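PDB 3CLW: conserved exported protein from Bacteroides fragilis, which is of unknown function but probably hydrolyses O-glycosidic bonds. Local coordinates for residues A[46-51]-A[391-396]; A[226-231]-A[307-312]; A[345-350]-A[430-435]; A[462-467]-A[482-487]. All coordinates share one frame; numbering follows the deposited sequence.

How the interactions relate
Reading from the N terminus, helix 39-50 is met first, and interaction 1 joins it to helix 391-400, closing a loop of more than 300 residues. Interaction 2 lies wholly within that loop and links barrel strands 226-232 and 307-310. Interaction 3 starts inside it, at the end of helix 328-347, but finishes beyond it on strand 427-433, so interactions 1 and 3 cross; both tie barrel elements to later parts of the chain. Interaction 4 follows in series and closes a short loop within the C-terminal β-structure. Direct touches bridge the set: A310 packs on D345 between interactions 2 and 3, and T395 packs on T467 between interactions 1 and 4.

Interaction 1 (A[46-51]-A[391-396])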
loop_
_atom_site.group_PDB
_atom_site.type_symbol
_atom_site.label_atom_id
_atom_site.label_comp_id
_atom_site.label_asym_id
_atom_site.label_seq_id
_atom_site.Cartn_x
_atom_site.Cartn_y
_atom_site.Cartn_z
ATOM N N ALA A 46 -12.855 3.527 10.976
ATOM C CA ALA A 46 -12.212 2.286 11.402
ATOM C C ALA A 46 -12.922 1.003 10.909
ATOM O O ALA A 46 -12.255 0.031 10.500
ATOM C CB ALA A 46 -12.054 2.263 12.909
ATOM N N ASP A 47 -14.258 0.999 10.943
ATOM C CA ASP A 47 -15.005 -0.100 10.369
ATOM C C ASP A 47 -14.755 -0.249 8.846
ATOM O O ASP A 47 -14.522 -1.357 8.386
ATOM C CB ASP A 47 -16.522 -0.000 10.656
ATOM C CG ASP A 47 -16.881 -0.147 12.150
ATOM O OD1 ASP A 47 -16.073 -0.655 12.989
ATOM O OD2 ASP A 47 -18.015 0.262 12.485
ATOM N N LEU A 48 -14.831 0.843 8.081
ATOM C CA LEU A 48 -14.604 0.796 6.607
ATOM C C LEU A 48 -13.214 0.259 6.254
ATOM O O LEU A 48 -13.038 -0.373 5.222
ATOM C CB LEU A 48 -14.807 2.177 5.944
ATOM C CG LEU A 48 -16.270 2.715 5.885
ATOM C CD1 LEU A 48 -16.315 4.243 5.772
ATOM C CD2 LEU A 48 -17.077 2.059 4.779
ATOM N N LEU A 49 -12.257 0.476 7.158
ATOM C CA LEU A 49 -10.847 0.130 6.911
ATOM C C LEU A 49 -10.519 -1.310 7.293
ATOM O O LEU A 49 -9.865 -1.998 6.534
ATOM C CB LEU A 49 -9.948 1.085 7.688
ATOM C CG LEU A 49 -9.946 2.555 7.293
ATOM C CD1 LEU A 49 -8.957 3.395 8.107
ATOM C CD2 LEU A 49 -9.612 2.675 5.851
ATOM N N PHE A 50 -11.015 -1.757 8.455
ATOM C CA PHE A 50 -10.470 -2.931 9.148
ATOM C C PHE A 50 -11.427 -4.089 9.406
ATOM O O PHE A 50 -10.969 -5.226 9.549
ATOM C CB PHE A 50 -9.866 -2.516 10.495
ATOM C CG PHE A 50 -8.860 -1.427 10.383
ATOM C CD1 PHE A 50 -7.740 -1.574 9.528
ATOM C CD2 PHE A 50 -9.014 -0.246 11.115
ATOM C CE1 PHE A 50 -6.804 -0.554 9.402
ATOM C CE2 PHE A 50 -8.073 0.785 11.013
ATOM C CZ PHE A 50 -6.955 0.626 10.150
ATOM N N LYS A 51 -12.726 -3.802 9.485
ATOM C CA LYS A 51 -13.662 -4.756 10.067
ATOM C C LYS A 51 -14.117 -5.748 9.008
ATOM O O LYS A 51 -14.704 -5.371 8.011
ATOM C CB LYS A 51 -14.857 -4.023 10.715
ATOM C CG LYS A 51 -15.751 -4.907 11.578
ATOM C CD LYS A 51 -16.794 -4.068 12.279
ATOM C CE LYS A 51 -17.656 -4.878 13.229
ATOM N NZ LYS A 51 -18.631 -3.966 13.920
ATOM N N LYS A 391 -15.374 4.734 -5.197
ATOM C CA LYS A 391 -15.444 3.413 -5.822
ATOM C C LYS A 391 -14.104 2.640 -5.696
ATOM O O LYS A 391 -14.068 1.405 -5.857
ATOM C CB LYS A 391 -15.882 3.529 -7.280
ATOM C CG LYS A 391 -17.345 4.014 -7.437
ATOM C CD LYS A 391 -18.316 2.911 -7.012
ATOM C CE LYS A 391 -19.763 3.389 -7.058
ATOM N NZ LYS A 391 -20.671 2.250 -6.711
ATOM N N MET A 392 -13.030 3.391 -5.427
ATOM C CA MET A 392 -11.707 2.865 -5.201
ATOM C C MET A 392 -11.744 2.074 -3.918
ATOM O O MET A 392 -11.098 1.046 -3.823
ATOM C CB MET A 392 -10.648 3.981 -5.146
ATOM C CG MET A 392 -10.236 4.537 -6.549
ATOM S SD MET A 392 -9.280 6.055 -6.636
ATOM C CE MET A 392 -10.538 7.256 -6.119
ATOM N N LEU A 393 -12.525 2.519 -2.931
ATOM C CA LEU A 393 -12.608 1.733 -1.715
ATOM C C LEU A 393 -13.210 0.381 -2.055
ATOM O O LEU A 393 -12.688 -0.653 -1.674
ATOM C CB LEU A 393 -13.419 2.447 -0.609
ATOM C CG LEU A 393 -13.444 1.762 0.776
ATOM C CD1 LEU A 393 -13.707 2.745 1.912
ATOM C CD2 LEU A 393 -14.507 0.677 0.829
ATOM N N TRP A 394 -14.319 0.397 -2.778
ATOM C CA TRP A 394 -15.050 -0.829 -3.082
ATOM C C TRP A 394 -14.320 -1.796 -4.045
ATOM O O TRP A 394 -14.357 -3.024 -3.872
ATOM C CB TRP A 394 -16.488 -0.474 -3.482
ATOM C CG TRP A 394 -17.128 0.295 -2.349
ATOM C CD1 TRP A 394 -17.489 1.630 -2.344
ATOM C CD2 TRP A 394 -17.407 -0.202 -1.020
ATOM N NE1 TRP A 394 -18.015 1.950 -1.109
ATOM C CE2 TRP A 394 -17.945 0.862 -0.280
ATOM C CE3 TRP A 394 -17.237 -1.454 -0.387
ATOM C CZ2 TRP A 394 -18.349 0.718 1.057
ATOM C CZ3 TRP A 394 -17.604 -1.592 0.921
ATOM C CH2 TRP A 394 -18.152 -0.507 1.646
ATOM N N THR A 395 -13.608 -1.255 -5.013
ATOM C CA THR A 395 -12.871 -2.120 -5.938
ATOM C C THR A 395 -11.654 -2.739 -5.251
ATOM O O THR A 395 -11.298 -3.882 -5.557
ATOM C CB THR A 395 -12.449 -1.405 -7.233
ATOM O OG1 THR A 395 -11.592 -0.299 -6.924
ATOM C CG2 THR A 395 -13.687 -0.908 -7.995
ATOM N N THR A 396 -11.042 -2.006 -4.320
ATOM C CA THR A 396 -9.988 -2.593 -3.463
ATOM C C THR A 396 -10.578 -3.730 -2.635
ATOM O O THR A 396 -10.012 -4.822 -2.563
ATOM C CB THR A 396 -9.336 -1.566 -2.514
ATOM O OG1 THR A 396 -8.778 -0.501 -3.277
ATOM C CG2 THR A 396 -8.220 -2.203 -1.698
#
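L48, on helix 39-50, reaches across to two consecutive residues of helix 391-400, L393 and W394, using a different part of its side chain for each. Its CB lies 4.2 Å from CD1 of L393. Further out, L48 CD2 comes at a slant to the six-membered ring of W394, 4.2 Å from both CZ2 and CH2. L48 has CG anti to its carbonyl carbon (chi1 -70°), which sends the branched end forward although the CB itself does not aim at the other helix. L393 has the other common leucine torsion, CG opposite the backbone N (chi1 -174°), and its two methyls divide the work: CD1 meets L48, while CD2 sits over the W394 ring, 3.4 Å above its plane. This is apolar helix-to-helix packing, with no hydrogen bond across it, and it joins a helix of the TIM-barrel region to one that follows the small sheet ending in strand 386-389. That strand adds I387 and T389 against L48. Tryptophan suits the spot because its large ring can be buried while NE1 bonds to T389 OG1. Within the same helix, T396 OG1 donates to M392 O, one turn back, at 2.8 Å and is itself hydrogen-bonded to W356 NE1.

Interaction 2 (A[226-231]-A[307-312]); sequences KILIPE and KFWASE
The indole of W309 is met obliquely by a methyl of L228: CD2 lies 3.6 Å from CE3 of W309 and 4.0 Å from CZ3. Y180 and F271 both make edge-to-face contacts with the same indole, and its NE1 is hydrogen-bonded to D20 OD2. The second flat group, the carboxylate of E231, is approached from above its plane by S311: OG donates to E231 OE2 over 2.6 Å, 47° out of that plane. Strands 226-232 and 307-310 are not neighbours in the parallel barrel; strand 270-276 runs between them, so L228 and the hydrocarbon part of the W309 indole meet to fill the barrel interior. The E231 and S311 pair lies at the C-terminal ends of these strands, where TIM-barrel enzymes characteristically carry their active sites. A cis peptide before P230 and positive phi at E231 turn the backbone here, and the E231 side chain then bends at chi2 (-92°) to bring its carboxylate to the serine. A small hydroxyl at S311 can deliver a short bond in this buried setting. H277 NE2 also bonds to E231 OE2, while R69 forms a salt bridge with OE1 and S182 a hydrogen bond, which together should restrict rotation of the carboxylate.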
loop_
_atom_site.group_PDB
_atom_site.type_symbol
_atom_site.label_atom_id
_atom_site.label_comp_id
_atom_site.label_asym_id
_atom_site.label_seq_id
_atom_site.Cartn_x
_atom_site.Cartn_y
_atom_site.Cartn_z
ATOM N N LYS A 226 10.938 -7.096 10.880
ATOM C CA LYS A 226 11.803 -7.131 9.725
ATOM C C LYS A 226 11.867 -5.821 8.947
ATOM O O LYS A 226 10.965 -4.974 9.031
ATOM C CB LYS A 226 11.380 -8.274 8.810
ATOM C CG LYS A 226 11.675 -9.655 9.374
ATOM C CD LYS A 226 11.082 -10.673 8.454
ATOM C CE LYS A 226 10.844 -12.038 9.114
ATOM N NZ LYS A 226 12.055 -12.678 9.738
ATOM N N ILE A 227 12.936 -5.673 8.166
ATOM C CA ILE A 227 13.290 -4.412 7.523
ATOM C C ILE A 227 12.862 -4.430 6.065
ATOM O O ILE A 227 13.246 -5.333 5.323
ATOM C CB ILE A 227 14.817 -4.176 7.552
ATOM C CG1 ILE A 227 15.382 -4.286 8.979
ATOM C CG2 ILE A 227 15.174 -2.848 6.881
ATOM C CD1 ILE A 227 16.899 -4.638 8.983
ATOM N N LEU A 228 12.096 -3.413 5.663
ATOM C CA LEU A 228 11.576 -3.310 4.303
ATOM C C LEU A 228 12.131 -2.096 3.580
ATOM O O LEU A 228 12.038 -0.972 4.083
ATOM C CB LEU A 228 10.027 -3.250 4.300
ATOM C CG LEU A 228 9.395 -3.116 2.895
ATOM C CD1 LEU A 228 9.694 -4.330 1.993
ATOM C CD2 LEU A 228 7.890 -2.817 2.925
ATOM N N ILE A 229 12.680 -2.339 2.386
ATOM C CA ILE A 229 13.218 -1.289 1.518
ATOM C C ILE A 229 12.836 -1.649 0.089
ATOM O O ILE A 229 12.426 -2.759 -0.156
ATOM C CB ILE A 229 14.789 -1.167 1.693
ATOM C CG1 ILE A 229 15.471 -2.496 1.352
ATOM C CG2 ILE A 229 15.135 -0.748 3.131
ATOM C CD1 ILE A 229 16.889 -2.373 0.865
ATOM N N PRO A 230 13.052 -0.750 -0.888
ATOM C CA PRO A 230 13.482 0.651 -0.777
ATOM C C PRO A 230 12.395 1.710 -0.873
ATOM O O PRO A 230 12.701 2.896 -0.711
ATOM C CB PRO A 230 14.442 0.793 -1.955
ATOM C CG PRO A 230 13.826 -0.118 -3.003
ATOM C CD PRO A 230 13.098 -1.225 -2.289
ATOM N N GLU A 231 11.152 1.317 -1.160
ATOM C CA GLU A 231 10.048 2.299 -1.281
ATOM C C GLU A 231 10.339 3.355 -2.350
ATOM O O GLU A 231 10.015 4.555 -2.176
ATOM C CB GLU A 231 9.752 3.003 0.057
ATOM C CG GLU A 231 9.539 2.071 1.228
ATOM C CD GLU A 231 8.073 1.684 1.446
ATOM O OE1 GLU A 231 7.772 1.161 2.551
ATOM O OE2 GLU A 231 7.229 1.901 0.532
ATOM N N LYS A 307 10.138 -11.760 -2.304
ATOM C CA LYS A 307 8.812 -11.195 -2.577
ATOM C C LYS A 307 8.855 -9.783 -3.204
ATOM O O LYS A 307 9.861 -9.066 -3.144
ATOM C CB LYS A 307 7.977 -11.187 -1.297
ATOM C CG LYS A 307 7.492 -12.557 -0.834
ATOM C CD LYS A 307 6.846 -12.447 0.502
ATOM C CE LYS A 307 6.174 -13.748 0.873
ATOM N NZ LYS A 307 5.454 -13.650 2.179
ATOM N N PHE A 308 7.731 -9.404 -3.805
ATOM C CA PHE A 308 7.488 -8.018 -4.153
ATOM C C PHE A 308 6.255 -7.451 -3.399
ATOM O O PHE A 308 5.277 -8.158 -3.214
ATOM C CB PHE A 308 7.311 -7.863 -5.678
ATOM C CG PHE A 308 7.083 -6.438 -6.094
ATOM C CD1 PHE A 308 8.122 -5.525 -6.044
ATOM C CD2 PHE A 308 5.822 -6.015 -6.471
ATOM C CE1 PHE A 308 7.915 -4.204 -6.402
ATOM C CE2 PHE A 308 5.589 -4.708 -6.814
ATOM C CZ PHE A 308 6.631 -3.789 -6.784
ATOM N N TRP A 309 6.340 -6.190 -2.966
ATOM C CA TRP A 309 5.209 -5.439 -2.384
ATOM C C TRP A 309 5.039 -4.130 -3.149
ATOM O O TRP A 309 6.003 -3.342 -3.325
ATOM C CB TRP A 309 5.449 -5.097 -0.909
ATOM C CG TRP A 309 5.100 -6.161 0.113
ATOM C CD1 TRP A 309 4.944 -7.519 -0.110
ATOM C CD2 TRP A 309 4.902 -5.964 1.528
ATOM N NE1 TRP A 309 4.645 -8.155 1.072
ATOM C CE2 TRP A 309 4.614 -7.229 2.090
ATOM C CE3 TRP A 309 4.924 -4.826 2.378
ATOM C CZ2 TRP A 309 4.370 -7.402 3.447
ATOM C CZ3 TRP A 309 4.688 -5.011 3.744
ATOM C CH2 TRP A 309 4.404 -6.287 4.256
ATOM N N ALA A 310 3.824 -3.897 -3.638
ATOM C CA ALA A 310 3.460 -2.571 -4.139
ATOM C C ALA A 310 3.042 -1.789 -2.874
ATOM O O ALA A 310 2.072 -2.143 -2.187
ATOM C CB ALA A 310 2.350 -2.670 -5.211
ATOM N N SER A 311 3.831 -0.796 -2.490
ATOM C CA SER A 311 3.727 -0.300 -1.115
ATOM C C SER A 311 3.198 1.126 -0.965
ATOM O O SER A 311 3.137 1.652 0.149
ATOM C CB SER A 311 5.072 -0.425 -0.405
ATOM O OG SER A 311 6.066 0.287 -1.154
ATOM N N GLU A 312 2.831 1.759 -2.075
ATOM C CA GLU A 312 2.179 3.074 -2.034
ATOM C C GLU A 312 1.601 3.423 -3.370
ATOM O O GLU A 312 2.253 3.284 -4.380
ATOM C CB GLU A 312 3.136 4.185 -1.599
ATOM C CG GLU A 312 2.408 5.459 -1.133
ATOM C CD GLU A 312 3.311 6.658 -0.994
ATOM O OE1 GLU A 312 4.266 6.643 -0.191
ATOM O OE2 GLU A 312 3.053 7.649 -1.692
#

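Interaction 3 (A[345-350]-A[430-435]); sequences DLTLAN and SSYTDG
L346, near the end of helix 328-347, lays almost its whole side chain against the phenol end of Y432. Starting at the backbone, CB is 3.4 Å from the Y432 OH. CG follows at 3.8 Å from the same oxygen. The chain then forks, and CD1 makes the closest approach, 3.0 Å from Y432 OH, a distance so short for a methyl and an oxygen that its exact value is doubtful; the same methyl lies 3.9 Å from CZ, the ring carbon that bears the hydroxyl. The two side chains cross at about a right angle, and the methyl comes to the ring obliquely. A leucine serves well here, since it packs its hydrocarbon round the hydroxyl end of Y432, while the hydroxyl's hydrogen bond is made within its own strand: Y432 OH and S430 OG are 2.9 Å apart, a bond that joins two residues on the same face of the strand.

T347 continues the contact with CG2, 3.5 Å from CB of S430, a tight carbon pair. With chi1 at 61°, the hydroxyl of T347 is turned to the carbonyl of H343, one turn back in the helix, so that its methyl is left for the strand. Serine at 430 is small enough to admit that methyl.

The last part of helix 328-347 thus packs against strand 427-433, which pairs antiparallel with strands 408-414 and 438-444; R409 and I19, from strands 408-414 and 6-25, also pack on Y432.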
loop_
_atom_site.group_PDB
_atom_site.type_symbol
_atom_site.label_atom_id
_atom_site.label_comp_id
_atom_site.label_asym_id
_atom_site.label_seq_id
_atom_site.Cartn_x
_atom_site.Cartn_y
_atom_site.Cartn_z
ATOM N N ASP A 345 -0.396 -5.904 -10.647
ATOM C CA ASP A 345 0.567 -6.124 -9.574
ATOM C C ASP A 345 0.563 -7.553 -9.054
ATOM O O ASP A 345 1.629 -8.164 -8.876
ATOM C CB ASP A 345 0.378 -5.127 -8.435
ATOM C CG ASP A 345 1.014 -3.784 -8.748
ATOM O OD1 ASP A 345 1.832 -3.711 -9.689
ATOM O OD2 ASP A 345 0.700 -2.795 -8.073
ATOM N N LEU A 346 -0.632 -8.077 -8.798
ATOM C CA LEU A 346 -0.804 -9.439 -8.285
ATOM C C LEU A 346 -0.453 -10.527 -9.305
ATOM O O LEU A 346 0.095 -11.542 -8.952
ATOM C CB LEU A 346 -2.248 -9.643 -7.812
ATOM C CG LEU A 346 -2.726 -8.865 -6.587
ATOM C CD1 LEU A 346 -4.221 -9.076 -6.364
ATOM C CD2 LEU A 346 -1.905 -9.225 -5.334
ATOM N N THR A 347 -0.791 -10.301 -10.569
ATOM C CA THR A 347 -0.663 -11.348 -11.576
ATOM C C THR A 347 0.578 -11.223 -12.457
ATOM O O THR A 347 1.036 -12.211 -12.968
ATOM C CB THR A 347 -1.913 -11.430 -12.485
ATOM O OG1 THR A 347 -2.059 -10.186 -13.174
ATOM C CG2 THR A 347 -3.167 -11.713 -11.679
ATOM N N LEU A 348 1.088 -10.016 -12.661
ATOM C CA LEU A 348 2.269 -9.822 -13.478
ATOM C C LEU A 348 3.527 -9.653 -12.623
ATOM O O LEU A 348 4.519 -10.319 -12.863
ATOM C CB LEU A 348 2.100 -8.653 -14.453
ATOM C CG LEU A 348 0.949 -8.742 -15.452
ATOM C CD1 LEU A 348 1.140 -7.728 -16.559
ATOM C CD2 LEU A 348 0.799 -10.137 -16.019
ATOM N N ALA A 349 3.459 -8.787 -11.608
ATOM C CA ALA A 349 4.585 -8.552 -10.715
ATOM C C ALA A 349 4.594 -9.559 -9.567
ATOM O O ALA A 349 5.535 -9.570 -8.774
ATOM C CB ALA A 349 4.595 -7.120 -10.210
ATOM N N ASN A 350 3.567 -10.414 -9.518
ATOM C CA ASN A 350 3.377 -11.408 -8.459
ATOM C C ASN A 350 3.491 -10.822 -7.053
ATOM O O ASN A 350 4.116 -11.423 -6.162
ATOM C CB ASN A 350 4.345 -12.593 -8.638
ATOM C CG ASN A 350 3.880 -13.587 -9.705
ATOM O OD1 ASN A 350 3.760 -14.778 -9.450
ATOM N ND2 ASN A 350 3.624 -13.096 -10.894
ATOM N N SER A 430 -8.227 -13.267 -11.844
ATOM C CA SER A 430 -7.181 -13.929 -11.052
ATOM C C SER A 430 -7.866 -14.694 -9.940
ATOM O O SER A 430 -8.992 -14.367 -9.581
ATOM C CB SER A 430 -6.188 -12.892 -10.468
ATOM O OG SER A 430 -6.854 -11.889 -9.686
ATOM N N SER A 431 -7.198 -15.718 -9.406
ATOM C CA SER A 431 -7.766 -16.543 -8.339
ATOM C C SER A 431 -6.791 -16.809 -7.206
ATOM O O SER A 431 -5.582 -16.734 -7.404
ATOM C CB SER A 431 -8.302 -17.867 -8.899
ATOM O OG SER A 431 -9.285 -17.631 -9.883
ATOM N N TYR A 432 -7.319 -17.124 -6.024
ATOM C CA TYR A 432 -6.512 -17.215 -4.795
ATOM C C TYR A 432 -7.204 -18.218 -3.958
ATOM O O TYR A 432 -8.400 -18.333 -4.061
ATOM C CB TYR A 432 -6.455 -15.860 -4.023
ATOM C CG TYR A 432 -6.051 -14.745 -4.925
ATOM C CD1 TYR A 432 -4.736 -14.315 -4.973
ATOM C CD2 TYR A 432 -6.969 -14.157 -5.777
ATOM C CE1 TYR A 432 -4.350 -13.353 -5.852
ATOM C CE2 TYR A 432 -6.599 -13.168 -6.658
ATOM C CZ TYR A 432 -5.285 -12.778 -6.694
ATOM O OH TYR A 432 -4.899 -11.792 -7.553
ATOM N N THR A 433 -6.469 -18.932 -3.117
ATOM C CA THR A 433 -7.097 -19.923 -2.235
ATOM C C THR A 433 -6.367 -20.138 -0.909
ATOM O O THR A 433 -5.159 -19.964 -0.816
ATOM C CB THR A 433 -7.299 -21.308 -2.927
ATOM O OG1 THR A 433 -8.073 -22.164 -2.073
ATOM C CG2 THR A 433 -5.978 -21.992 -3.226
ATOM N N ASP A 434 -7.114 -20.534 0.107
ATOM C CA ASP A 434 -6.521 -21.049 1.331
ATOM C C ASP A 434 -6.781 -22.558 1.498
ATOM O O ASP A 434 -6.603 -23.107 2.585
ATOM C CB ASP A 434 -7.072 -20.287 2.549
ATOM C CG ASP A 434 -8.595 -20.462 2.729
ATOM O OD1 ASP A 434 -9.293 -20.964 1.814
ATOM O OD2 ASP A 434 -9.095 -20.068 3.805
ATOM N N GLY A 435 -7.216 -23.213 0.428
ATOM C CA GLY A 435 -7.601 -24.612 0.495
ATOM C C GLY A 435 -9.009 -24.882 1.023
ATOM O O GLY A 435 -9.427 -26.038 1.080
#

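Interaction 4 (A[462-467]-A[482-487])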
loop_
_atom_site.group_PDB
_atom_site.type_symbol
_atom_site.label_atom_id
_atom_site.label_comp_id
_atom_site.label_asym_id
_atom_site.label_seq_id
_atom_site.Cartn_x
_atom_site.Cartn_y
_atom_site.Cartn_z
ATOM N N GLY A 462 -21.069 -20.230 -6.758
ATOM C CA GLY A 462 -20.337 -19.311 -5.905
ATOM C C GLY A 462 -21.128 -18.063 -5.550
ATOM O O GLY A 462 -22.028 -17.663 -6.273
ATOM N N LYS A 463 -20.786 -17.456 -4.421
ATOM C CA LYS A 463 -21.334 -16.167 -4.034
ATOM C C LYS A 463 -20.683 -15.046 -4.822
ATOM O O LYS A 463 -19.461 -15.024 -5.021
ATOM C CB LYS A 463 -21.180 -15.959 -2.532
ATOM C CG LYS A 463 -22.081 -16.888 -1.754
ATOM C CD LYS A 463 -21.853 -16.830 -0.248
ATOM C CE LYS A 463 -22.843 -17.739 0.441
ATOM N NZ LYS A 463 -22.870 -17.510 1.901
ATOM N N VAL A 464 -21.511 -14.134 -5.310
ATOM C CA VAL A 464 -21.021 -13.070 -6.147
ATOM C C VAL A 464 -21.193 -11.743 -5.416
ATOM O O VAL A 464 -22.245 -11.488 -4.790
ATOM C CB VAL A 464 -21.739 -13.053 -7.511
ATOM C CG1 VAL A 464 -21.391 -11.808 -8.302
ATOM C CG2 VAL A 464 -21.413 -14.303 -8.292
ATOM N N TYR A 465 -20.133 -10.924 -5.491
ATOM C CA TYR A 465 -20.083 -9.577 -4.917
ATOM C C TYR A 465 -19.628 -8.627 -6.003
ATOM O O TYR A 465 -18.623 -8.882 -6.669
ATOM C CB TYR A 465 -19.130 -9.557 -3.739
ATOM C CG TYR A 465 -19.462 -10.574 -2.681
ATOM C CD1 TYR A 465 -20.279 -10.236 -1.587
ATOM C CD2 TYR A 465 -18.973 -11.884 -2.758
ATOM C CE1 TYR A 465 -20.584 -11.194 -0.594
ATOM C CE2 TYR A 465 -19.267 -12.830 -1.771
ATOM C CZ TYR A 465 -20.082 -12.487 -0.706
ATOM O OH TYR A 465 -20.377 -13.424 0.277
ATOM N N LEU A 466 -20.360 -7.533 -6.184
ATOM C CA LEU A 466 -20.279 -6.720 -7.394
ATOM C C LEU A 466 -20.175 -5.220 -7.121
ATOM O O LEU A 466 -20.979 -4.670 -6.346
ATOM C CB LEU A 466 -21.520 -6.991 -8.244
ATOM C CG LEU A 466 -21.583 -6.633 -9.721
ATOM C CD1 LEU A 466 -20.478 -7.348 -10.468
ATOM C CD2 LEU A 466 -22.920 -7.051 -10.293
ATOM N N THR A 467 -19.170 -4.595 -7.756
ATOM C CA THR A 467 -18.950 -3.147 -7.745
ATOM C C THR A 467 -19.115 -2.560 -9.162
ATOM O O THR A 467 -18.449 -2.965 -10.110
ATOM C CB THR A 467 -17.544 -2.778 -7.196
ATOM O OG1 THR A 467 -17.383 -3.320 -5.889
ATOM C CG2 THR A 467 -17.362 -1.256 -7.114
ATOM N N LYS A 482 -21.236 -21.841 -14.266
ATOM C CA LYS A 482 -21.217 -22.055 -15.722
ATOM C C LYS A 482 -21.695 -20.820 -16.499
ATOM O O LYS A 482 -21.388 -20.666 -17.686
ATOM C CB LYS A 482 -22.059 -23.292 -16.096
ATOM N N LYS A 483 -22.446 -19.951 -15.823
ATOM C CA LYS A 483 -23.017 -18.755 -16.445
ATOM C C LYS A 483 -23.000 -17.593 -15.444
ATOM O O LYS A 483 -23.954 -17.389 -14.663
ATOM C CB LYS A 483 -24.443 -19.022 -16.963
ATOM N N LEU A 484 -21.886 -16.861 -15.455
ATOM C CA LEU A 484 -21.672 -15.726 -14.568
ATOM C C LEU A 484 -21.737 -14.473 -15.408
ATOM O O LEU A 484 -20.950 -14.314 -16.332
ATOM C CB LEU A 484 -20.303 -15.826 -13.886
ATOM C CG LEU A 484 -20.149 -16.891 -12.805
ATOM C CD1 LEU A 484 -18.702 -16.936 -12.316
ATOM C CD2 LEU A 484 -21.117 -16.619 -11.663
ATOM N N GLN A 485 -22.680 -13.595 -15.093
ATOM C CA GLN A 485 -22.871 -12.368 -15.864
ATOM C C GLN A 485 -21.999 -11.231 -15.327
ATOM O O GLN A 485 -22.174 -10.787 -14.192
ATOM C CB GLN A 485 -24.347 -11.956 -15.860
ATOM N N LEU A 486 -21.055 -10.775 -16.144
ATOM C CA LEU A 486 -20.176 -9.677 -15.769
ATOM C C LEU A 486 -20.616 -8.386 -16.446
ATOM O O LEU A 486 -20.428 -8.221 -17.641
ATOM C CB LEU A 486 -18.714 -9.993 -16.116
ATOM C CG LEU A 486 -18.090 -11.239 -15.501
ATOM C CD1 LEU A 486 -16.601 -11.343 -15.878
ATOM C CD2 LEU A 486 -18.270 -11.252 -13.967
ATOM N N PRO A 487 -21.175 -7.441 -15.664
ATOM C CA PRO A 487 -21.634 -6.173 -16.259
ATOM C C PRO A 487 -20.456 -5.426 -16.852
ATOM O O PRO A 487 -19.325 -5.602 -16.389
ATOM C CB PRO A 487 -22.192 -5.397 -15.058
ATOM C CG PRO A 487 -22.457 -6.457 -14.010
ATOM C CD PRO A 487 -21.370 -7.464 -14.203
#
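L466 and P487 carry the larger part of this contact, with L484 and V464 forming a second, lighter point. Both methyls of L466 are engaged: CD1 lies 3.8 Å from P487 CD, and CD2 lies 3.8 Å from P487 CG. The leucine and the pyrrolidine ring reach toward each other; a chi1 of -162° swings the isobutyl group of L466 away from the backbone N, with both methyls facing the ring. Proline fits at this position, immediately after strand 484-486, because it offers a rigid apolar surface and has no N-H to bury.

V464, two residues earlier on the same face of its strand, brings CG2 to 4.1 Å from CD2 of L484. These two side chains slide past each other in opposite directions. A branched valine and a leucine suit an interior like this, where the contact is apolar throughout and no hydrogen bond passes between the segments. The backbones run the same way but stay well apart, V464 and L484 having CA atoms 8.9 Å from each other, a spacing of layers packed through side chains and not of paired strands.

Strand 461-467 pairs with 474-480 and 490-495, whereas strand 484-486 pairs with 450-455, so the contact joins two layers of the C-terminal β-structure. A492 adds to the packing on L466, I494, I452 and L454 to that on L484, and T467 OG1 bonds to N398 of helix 391-400.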